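Local coordinates for alpha-catenin-like protein hmp-1 (PDB 5H5M) that links the cadherin-catenin complex to actin at adherens junctions, binding beta-catenin and F-actin, and is required for cell migration and shape changes in the embryo, at residues V293-M298 and Q312-L317; D238-V243 and A287-D292. All blocks are in the same frame, centred on the assembly; numbering follows the deposited sequence.

Contact 1. Residues V293-M298 and Q312-L317; sequences VVDAEM and QAVRIL
A buried, largely apolar helix-helix contact within a four-helix bundle of the M domain brings Val294 of helix 276-300 against Val314 of helix 305-339. The two helices follow each other in the chain with a short turn between residues 300 and 305, so they run in opposite directions as the arms of a helical hairpin. The closest CA atoms across the two segments are those of Asp295 and Val314, 7.3 Å apart.

Val314 carries its whole side by itself. Its CG2 meets CG1 of Val294 at 3.7 Å; the same methyl lies 4.0 Å from Val294 CB, so it rests beside the branch point as well as on one methyl. The other methyl, CG1, sits anti to the backbone N of Val314 (chi1 170°), and this rotation sets it in front of the Asp295 carboxylate, to which it makes the nearest approach. There Asp295 OD2 comes to 3.3 Å from Val314 CG1, while OD1 of the same carboxylate stays at 3.9 Å from that methyl. OD2 is also close to the branch point, 3.6 Å from Val314 CB, so one oxygen does most of the touching. Asp295 has chi1 at -92°, about 30° from staggered, and its carboxylate ends nearer the other helix than its CB points.

Further packing closes the inner side: Val294 also touches Val310 along helix 305-339, Leu241 of helix 237-260 and Ile369 of helix 345-374. Asp295 also touches Lys311 of helix 305-339, and stays partly exposed.

No hydrogen bond or salt bridge crosses between these segments. The contact is van der Waals only, a pair of methyls plus one carboxylate oxygen against CB and CG1 of Val314, with no bond across the segments to fix the carboxylate.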
loop_
_atom_site.group_PDB
_atom_site.type_symbol
_atom_site.label_atom_id
_atom_site.label_comp_id
_atom_site.label_asym_id
_atom_site.label_seq_id
_atom_site.Cartn_x
_atom_site.Cartn_y
_atom_site.Cartn_z
ATOM N N VAL A 293 -8.509 8.614 -4.024
ATOM C CA VAL A 293 -8.927 7.318 -4.542
ATOM C C VAL A 293 -10.445 7.145 -4.505
ATOM O O VAL A 293 -11.032 6.559 -5.413
ATOM C CB VAL A 293 -8.237 6.178 -3.756
ATOM C CG1 VAL A 293 -8.826 4.831 -4.110
ATOM C CG2 VAL A 293 -6.739 6.184 -4.032
ATOM N N VAL A 294 -11.086 7.670 -3.468
ATOM C CA VAL A 294 -12.533 7.534 -3.347
ATOM C C VAL A 294 -13.251 8.522 -4.267
ATOM O O VAL A 294 -14.259 8.176 -4.889
ATOM C CB VAL A 294 -13.006 7.731 -1.892
ATOM C CG1 VAL A 294 -14.507 7.610 -1.809
ATOM C CG2 VAL A 294 -12.356 6.702 -0.981
ATOM N N ASP A 295 -12.727 9.742 -4.359
ATOM C CA ASP A 295 -13.270 10.745 -5.275
ATOM C C ASP A 295 -13.235 10.262 -6.725
ATOM O O ASP A 295 -14.213 10.410 -7.464
ATOM C CB ASP A 295 -12.502 12.065 -5.151
ATOM C CG ASP A 295 -13.128 13.013 -4.141
ATOM O OD1 ASP A 295 -12.627 14.148 -3.997
ATOM O OD2 ASP A 295 -14.127 12.626 -3.500
ATOM N N ALA A 296 -12.107 9.688 -7.128
ATOM C CA ALA A 296 -11.966 9.160 -8.482
ATOM C C ALA A 296 -12.948 8.016 -8.728
ATOM O O ALA A 296 -13.558 7.935 -9.791
ATOM C CB ALA A 296 -10.535 8.697 -8.727
ATOM N N GLU A 297 -13.104 7.144 -7.735
ATOM C CA GLU A 297 -14.021 6.009 -7.835
ATOM C C GLU A 297 -15.462 6.457 -8.071
ATOM O O GLU A 297 -16.192 5.845 -8.846
ATOM C CB GLU A 297 -13.944 5.151 -6.570
ATOM C CG GLU A 297 -14.767 3.874 -6.629
ATOM C CD GLU A 297 -13.996 2.698 -7.205
ATOM O OE1 GLU A 297 -12.830 2.889 -7.616
ATOM O OE2 GLU A 297 -14.555 1.580 -7.236
ATOM N N MET A 298 -15.861 7.533 -7.402
ATOM C CA MET A 298 -17.215 8.064 -7.530
ATOM C C MET A 298 -17.433 8.805 -8.851
ATOM O O MET A 298 -18.505 8.706 -9.448
ATOM C CB MET A 298 -17.529 8.991 -6.353
ATOM C CG MET A 298 -17.524 8.307 -4.980
ATOM S SD MET A 298 -18.763 7.002 -4.771
ATOM C CE MET A 298 -17.821 5.539 -5.203
ATOM N N GLN A 312 -19.375 13.931 -0.334
ATOM C CA GLN A 312 -19.589 14.840 0.785
ATOM C C GLN A 312 -18.776 14.405 2.006
ATOM O O GLN A 312 -18.148 15.230 2.674
ATOM C CB GLN A 312 -21.074 14.911 1.141
ATOM C CG GLN A 312 -21.386 15.863 2.281
ATOM C CD GLN A 312 -21.039 17.299 1.946
ATOM O OE1 GLN A 312 -21.496 17.842 0.939
ATOM N NE2 GLN A 312 -20.221 17.922 2.787
ATOM N N ALA A 313 -18.793 13.108 2.293
ATOM C CA ALA A 313 -18.028 12.564 3.407
ATOM C C ALA A 313 -16.532 12.753 3.171
ATOM O O ALA A 313 -15.779 13.062 4.099
ATOM C CB ALA A 313 -18.357 11.092 3.609
ATOM N N VAL A 314 -16.112 12.575 1.921
ATOM C CA VAL A 314 -14.719 12.784 1.535
ATOM C C VAL A 314 -14.315 14.246 1.705
ATOM O O VAL A 314 -13.225 14.551 2.192
ATOM C CB VAL A 314 -14.474 12.355 0.077
ATOM C CG1 VAL A 314 -13.099 12.807 -0.395
ATOM C CG2 VAL A 314 -14.629 10.846 -0.061
ATOM N N ARG A 315 -15.212 15.143 1.311
ATOM C CA ARG A 315 -14.969 16.577 1.410
ATOM C C ARG A 315 -14.737 17.016 2.857
ATOM O O ARG A 315 -13.986 17.957 3.116
ATOM C CB ARG A 315 -16.142 17.353 0.804
ATOM C CG ARG A 315 -15.953 18.859 0.809
ATOM C CD ARG A 315 -17.076 19.572 0.076
ATOM N NE ARG A 315 -16.894 21.020 0.104
ATOM C CZ ARG A 315 -16.146 21.695 -0.763
ATOM N NH1 ARG A 315 -15.506 21.053 -1.732
ATOM N NH2 ARG A 315 -16.037 23.013 -0.660
ATOM N N ILE A 316 -15.381 16.328 3.794
ATOM C CA ILE A 316 -15.218 16.620 5.213
ATOM C C ILE A 316 -13.801 16.293 5.678
ATOM O O ILE A 316 -13.160 17.088 6.368
ATOM C CB ILE A 316 -16.236 15.837 6.063
ATOM C CG1 ILE A 316 -17.654 16.335 5.776
ATOM C CG2 ILE A 316 -15.916 15.967 7.549
ATOM C CD1 ILE A 316 -18.720 15.664 6.613
ATOM N N LEU A 317 -13.317 15.116 5.295
ATOM C CA LEU A 317 -11.949 14.718 5.595
ATOM C C LEU A 317 -10.952 15.692 4.978
ATOM O O LEU A 317 -10.085 16.226 5.668
ATOM C CB LEU A 317 -11.677 13.302 5.087
ATOM C CG LEU A 317 -10.259 12.773 5.317
ATOM C CD1 LEU A 317 -9.940 12.725 6.805
ATOM C CD2 LEU A 317 -10.073 11.399 4.674
#

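Contact 2. Residues D238-V243 and A287-D292; sequences DDFLAV and ALRVCD
Arg289 and Val290 of helix 276-300 face Phe240 and Leu241 of helix 237-260 in a four-helix bundle of the M domain. The segments are antiparallel, with an angle of 158° between their directions and a closest axis approach of 10.7 Å, and Val290 stands level with Leu241.

Along 287-292, Ala287 looks to other helices of the bundle and touches Val322 and Val362. The first residue to meet the partner is Arg289. Its CB lies 4.0 Å from CZ at the far end of the Phe240 ring, and the chain then bends at chi2 and chi3, folding the guanidinium back beside the ring. NH2 of Arg289 comes to 4.0 Å from Phe240 CE1, with the guanidinium and ring planes 64° apart, so the two groups do not stack flat on one another. The charge is met elsewhere: the same NH2 forms a salt bridge with Asp232 OD1 of helix 207-233, which is consistent with the guanidinium being held near the ring from outside the two segments.

Val290 comes next and presents both its backbone and its side chain. Its amide N lies at the edge of the Phe240 ring, near the ring plane, and its CG2 is 4.3 Å from Phe240 CE2.

One residue on, Cys291 points its CB away from 238-243, and its side chain packs on Val314 and Leu317 of helix 305-339. Val290 is thus the last residue of the segment to touch the partner, and Leu241 reaches across to both its methyls: Leu241 CD2 lies 3.9 Å from Val290 CG1 and 4.2 Å from Val290 CG2.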
loop_
_atom_site.group_PDB
_atom_site.type_symbol
_atom_site.label_atom_id
_atom_site.label_comp_id
_atom_site.label_asym_id
_atom_site.label_seq_id
_atom_site.Cartn_x
_atom_site.Cartn_y
_atom_site.Cartn_z
ATOM N N ASP A 238 -11.672 -1.552 -1.400
ATOM C CA ASP A 238 -11.881 -1.955 -0.015
ATOM C C ASP A 238 -10.573 -2.318 0.682
ATOM O O ASP A 238 -10.366 -1.950 1.840
ATOM C CB ASP A 238 -12.847 -3.127 0.080
ATOM C CG ASP A 238 -13.191 -3.465 1.517
ATOM O OD1 ASP A 238 -12.632 -4.448 2.049
ATOM O OD2 ASP A 238 -13.998 -2.725 2.124
ATOM N N ASP A 239 -9.706 -3.044 -0.017
ATOM C CA ASP A 239 -8.374 -3.345 0.500
ATOM C C ASP A 239 -7.624 -2.062 0.843
ATOM O O ASP A 239 -7.027 -1.944 1.919
ATOM C CB ASP A 239 -7.563 -4.161 -0.506
ATOM C CG ASP A 239 -8.057 -5.585 -0.635
ATOM O OD1 ASP A 239 -8.720 -6.073 0.302
ATOM O OD2 ASP A 239 -7.772 -6.217 -1.673
ATOM N N PHE A 240 -7.667 -1.096 -0.069
ATOM C CA PHE A 240 -6.923 0.136 0.143
ATOM C C PHE A 240 -7.444 0.902 1.352
ATOM O O PHE A 240 -6.662 1.419 2.140
ATOM C CB PHE A 240 -6.963 1.032 -1.093
ATOM C CG PHE A 240 -6.102 2.253 -0.962
ATOM C CD1 PHE A 240 -4.732 2.169 -1.146
ATOM C CD2 PHE A 240 -6.655 3.479 -0.625
ATOM C CE1 PHE A 240 -3.929 3.285 -1.013
ATOM C CE2 PHE A 240 -5.858 4.600 -0.493
ATOM C CZ PHE A 240 -4.493 4.502 -0.684
ATOM N N LEU A 241 -8.763 0.961 1.502
ATOM C CA LEU A 241 -9.364 1.688 2.611
ATOM C C LEU A 241 -9.162 0.960 3.936
ATOM O O LEU A 241 -8.976 1.595 4.974
ATOM C CB LEU A 241 -10.855 1.914 2.354
ATOM C CG LEU A 241 -11.195 2.787 1.144
ATOM C CD1 LEU A 241 -12.680 3.075 1.107
ATOM C CD2 LEU A 241 -10.397 4.086 1.155
ATOM N N ALA A 242 -9.195 -0.370 3.900
ATOM C CA ALA A 242 -9.022 -1.171 5.110
ATOM C C ALA A 242 -7.591 -1.067 5.631
ATOM O O ALA A 242 -7.364 -0.947 6.836
ATOM C CB ALA A 242 -9.391 -2.627 4.847
ATOM N N VAL A 243 -6.629 -1.114 4.715
ATOM C CA VAL A 243 -5.223 -0.971 5.068
ATOM C C VAL A 243 -4.908 0.470 5.478
ATOM O O VAL A 243 -4.191 0.699 6.452
ATOM C CB VAL A 243 -4.305 -1.401 3.901
ATOM C CG1 VAL A 243 -2.869 -0.978 4.153
ATOM C CG2 VAL A 243 -4.390 -2.907 3.685
ATOM N N ALA A 287 -4.411 10.031 4.453
ATOM C CA ALA A 287 -5.764 10.570 4.447
ATOM C C ALA A 287 -6.084 11.232 3.115
ATOM O O ALA A 287 -7.186 11.084 2.586
ATOM C CB ALA A 287 -5.949 11.564 5.594
ATOM N N LEU A 288 -5.116 11.961 2.570
ATOM C CA LEU A 288 -5.313 12.640 1.297
ATOM C C LEU A 288 -5.359 11.638 0.143
ATOM O O LEU A 288 -6.075 11.844 -0.842
ATOM C CB LEU A 288 -4.217 13.683 1.069
ATOM C CG LEU A 288 -4.361 14.949 1.921
ATOM C CD1 LEU A 288 -3.222 15.934 1.670
ATOM C CD2 LEU A 288 -5.710 15.609 1.667
ATOM N N ARG A 289 -4.600 10.553 0.266
ATOM C CA ARG A 289 -4.657 9.474 -0.717
ATOM C C ARG A 289 -6.040 8.824 -0.720
ATOM O O ARG A 289 -6.586 8.513 -1.778
ATOM C CB ARG A 289 -3.573 8.432 -0.436
ATOM C CG ARG A 289 -2.203 8.815 -0.968
ATOM C CD ARG A 289 -2.130 8.603 -2.479
ATOM N NE ARG A 289 -2.049 7.182 -2.813
ATOM C CZ ARG A 289 -2.594 6.628 -3.892
ATOM N NH1 ARG A 289 -3.276 7.367 -4.758
ATOM N NH2 ARG A 289 -2.464 5.326 -4.098
ATOM N N VAL A 290 -6.602 8.632 0.470
ATOM C CA VAL A 290 -7.957 8.110 0.616
ATOM C C VAL A 290 -8.963 9.016 -0.097
ATOM O O VAL A 290 -9.859 8.539 -0.791
ATOM C CB VAL A 290 -8.348 7.965 2.107
ATOM C CG1 VAL A 290 -9.863 7.818 2.270
ATOM C CG2 VAL A 290 -7.622 6.792 2.733
ATOM N N CYS A 291 -8.801 10.326 0.063
ATOM C CA CYS A 291 -9.661 11.289 -0.622
ATOM C C CYS A 291 -9.548 11.169 -2.140
ATOM O O CYS A 291 -10.561 11.139 -2.841
ATOM C CB CYS A 291 -9.329 12.720 -0.188
ATOM S SG CYS A 291 -9.726 13.088 1.542
ATOM N N ASP A 292 -8.316 11.104 -2.641
ATOM C CA ASP A 292 -8.072 10.990 -4.081
ATOM C C ASP A 292 -8.721 9.748 -4.681
ATOM O O ASP A 292 -9.396 9.817 -5.709
ATOM C CB ASP A 292 -6.572 10.957 -4.376
ATOM C CG ASP A 292 -5.906 12.299 -4.169
ATOM O OD1 ASP A 292 -6.619 13.324 -4.167
ATOM O OD2 ASP A 292 -4.665 12.326 -4.017
#

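In the fold
The contacts lie in series along the chain, with contact 2 closing at Asp292 and contact 1 opening at Val293. Both use helix 276-300, which meets helix 237-260 in contact 2 and helix 305-339 in contact 1; helix 345-374 completes the bundle. Their centres are 10 Å apart, and they touch directly: Val294 CG2 meets Leu241 CD2 at 3.9 Å, and Leu317 CD2 meets Cys291 SG at 3.6 Å. The two therefore form one continuous core, in which a single helix packs on two neighbours within a four-helix bundle of the M domain of this vinculin/alpha-catenin family protein. Contact 2 is nearer the centre of the chain.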